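PDB 3E2V: 3'-5'-exonuclease from Saccharomyces cerevisiae, which cuts double-stranded DNA as an endonuclease and removes DNA from the 3' to the 5' end as an exonuclease, probably with magnesium as cofactor. Local coordinates for residues G160-D165 / V179-Q184. Sequence-based numbering, arbitrary orientation.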
loop_
_atom_site.group_PDB
_atom_site.type_symbol
_atom_site.label_atom_id
_atom_site.label_comp_id
_atom_site.label_asym_id
_atom_site.label_seq_id
_atom_site.Cartn_x
_atom_site.Cartn_y
_atom_site.Cartn_z
ATOM N N GLY A 160 -6.770 -4.583 -2.017
ATOM C CA GLY A 160 -5.585 -4.782 -1.183
ATOM C C GLY A 160 -5.772 -3.986 0.093
ATOM O O GLY A 160 -6.827 -3.382 0.254
ATOM N N GLU A 161 -4.812 -3.969 1.025
ATOM C CA GLU A 161 -3.548 -4.706 0.969
ATOM C C GLU A 161 -3.776 -6.183 1.238
ATOM O O GLU A 161 -4.286 -6.510 2.305
ATOM C CB GLU A 161 -2.628 -4.188 2.071
ATOM C CG GLU A 161 -2.027 -2.847 1.794
ATOM C CD GLU A 161 -0.915 -2.491 2.760
ATOM O OE1 GLU A 161 0.021 -3.302 2.939
ATOM O OE2 GLU A 161 -0.985 -1.388 3.333
ATOM N N ILE A 162 -3.389 -7.058 0.306
ATOM C CA ILE A 162 -3.464 -8.504 0.537
ATOM C C ILE A 162 -2.123 -9.149 0.212
ATOM O O ILE A 162 -1.365 -8.636 -0.615
ATOM C CB ILE A 162 -4.605 -9.164 -0.279
ATOM C CG1 ILE A 162 -4.414 -8.964 -1.787
ATOM C CG2 ILE A 162 -5.971 -8.596 0.157
ATOM C CD1 ILE A 162 -5.437 -9.720 -2.652
ATOM N N GLY A 163 -1.815 -10.253 0.875
ATOM C CA GLY A 163 -0.575 -10.946 0.577
ATOM C C GLY A 163 -0.095 -11.777 1.731
ATOM O O GLY A 163 -0.895 -12.379 2.454
ATOM N N LEU A 164 1.224 -11.794 1.907
ATOM C CA LEU A 164 1.864 -12.654 2.901
ATOM C C LEU A 164 2.897 -11.863 3.684
ATOM O O LEU A 164 3.612 -11.037 3.100
ATOM C CB LEU A 164 2.536 -13.848 2.213
ATOM C CG LEU A 164 1.664 -14.777 1.371
ATOM C CD1 LEU A 164 2.502 -15.893 0.742
ATOM C CD2 LEU A 164 0.581 -15.403 2.230
ATOM N N ASP A 165 2.993 -12.119 4.989
ATOM C CA ASP A 165 3.990 -11.452 5.825
ATOM C C ASP A 165 4.530 -12.426 6.843
ATOM O O ASP A 165 3.936 -12.638 7.888
ATOM C CB ASP A 165 3.369 -10.244 6.528
ATOM C CG ASP A 165 4.414 -9.355 7.207
ATOM O OD1 ASP A 165 5.491 -9.847 7.587
ATOM O OD2 ASP A 165 4.155 -8.140 7.345
ATOM N N VAL A 179 -4.267 -19.221 2.968
ATOM C CA VAL A 179 -5.652 -19.497 2.569
ATOM C C VAL A 179 -6.431 -18.214 2.245
ATOM O O VAL A 179 -7.114 -18.140 1.218
ATOM C CB VAL A 179 -6.412 -20.325 3.622
ATOM C CG1 VAL A 179 -7.862 -20.491 3.208
ATOM C CG2 VAL A 179 -5.772 -21.694 3.763
ATOM N N PHE A 180 -6.329 -17.211 3.114
ATOM C CA PHE A 180 -7.129 -16.000 2.925
ATOM C C PHE A 180 -6.543 -14.995 1.939
ATOM O O PHE A 180 -7.276 -14.189 1.393
ATOM C CB PHE A 180 -7.572 -15.430 4.275
ATOM C CG PHE A 180 -8.595 -16.295 4.930
ATOM C CD1 PHE A 180 -9.891 -16.332 4.422
ATOM C CD2 PHE A 180 -8.243 -17.165 5.957
ATOM C CE1 PHE A 180 -10.856 -17.192 4.982
ATOM C CE2 PHE A 180 -9.192 -18.038 6.514
ATOM C CZ PHE A 180 -10.482 -18.059 6.024
ATOM N N PHE A 181 -5.239 -15.078 1.675
ATOM C CA PHE A 181 -4.690 -14.375 0.501
ATOM C C PHE A 181 -5.351 -14.952 -0.757
ATOM O O PHE A 181 -5.875 -14.211 -1.607
ATOM C CB PHE A 181 -3.168 -14.534 0.478
ATOM C CG PHE A 181 -2.469 -13.922 -0.718
ATOM C CD1 PHE A 181 -2.926 -12.745 -1.332
ATOM C CD2 PHE A 181 -1.285 -14.485 -1.163
ATOM C CE1 PHE A 181 -2.222 -12.193 -2.415
ATOM C CE2 PHE A 181 -0.572 -13.949 -2.221
ATOM C CZ PHE A 181 -1.024 -12.802 -2.853
ATOM N N GLU A 182 -5.333 -16.279 -0.872
ATOM C CA GLU A 182 -5.880 -16.912 -2.057
ATOM C C GLU A 182 -7.385 -16.697 -2.219
ATOM O O GLU A 182 -7.839 -16.414 -3.325
ATOM C CB GLU A 182 -5.541 -18.403 -2.087
ATOM C CG GLU A 182 -6.115 -19.105 -3.318
ATOM C CD GLU A 182 -5.519 -20.474 -3.543
ATOM O OE1 GLU A 182 -4.405 -20.747 -3.051
ATOM O OE2 GLU A 182 -6.184 -21.277 -4.228
ATOM N N GLU A 183 -8.156 -16.785 -1.136
ATOM C CA GLU A 183 -9.600 -16.556 -1.254
ATOM C C GLU A 183 -9.915 -15.114 -1.679
ATOM O O GLU A 183 -10.843 -14.872 -2.459
ATOM C CB GLU A 183 -10.359 -16.919 0.041
ATOM C CG GLU A 183 -10.313 -18.415 0.366
ATOM C CD GLU A 183 -10.866 -19.295 -0.772
ATOM O OE1 GLU A 183 -12.008 -19.048 -1.248
ATOM O OE2 GLU A 183 -10.153 -20.240 -1.193
ATOM N N GLN A 184 -9.132 -14.158 -1.178
ATOM C CA GLN A 184 -9.297 -12.775 -1.633
ATOM C C GLN A 184 -8.898 -12.581 -3.086
ATOM O O GLN A 184 -9.525 -11.805 -3.806
ATOM C CB GLN A 184 -8.549 -11.811 -0.702
ATOM C CG GLN A 184 -9.234 -11.695 0.671
ATOM C CD GLN A 184 -8.505 -10.726 1.575
ATOM O OE1 GLN A 184 -8.835 -9.540 1.605
ATOM N NE2 GLN A 184 -7.467 -11.210 2.271
#
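Gly163 sets its CA over the face of the Phe181 ring, where strand 156-165 of the TIM-barrel fold of this TatD-type nuclease receives helix 174-187, the helix that follows it in the chain. It is a CH-pi contact: Gly163 CA sits 3.6 Å from the ring centroid and 13° off the normal. Ile162 comes up at the ring edge, its CG1 4.0 Å from Phe181 CE1, while Leu164 brings CG to 3.9 Å from Phe181 CD2. One turn along the helix, the Gln184 amide meets Ile162 CG2. With CG anti to the backbone N (chi1 177°), Phe181 carries its ring from the helix across to the glycine. An alanine in place of Phe181 would probably open a gap above Gly163 and leave Ile162 and Leu164 without their shared partner. Farther out, Leu201 of the next strand and Ile213 and Leu214 of helix 207-219 also pack on Phe181. Glu161, which binds magnesium in another structure of this protein though not in this model, touches His253, a ligand of the ion here. Gln184 OE1 accepts from Val89 N. Gln184 NE2 donates to Phe180 O over 3.1 Å, reaching that oxygen from the face of the carbonyl plane opposite to Gln184 N.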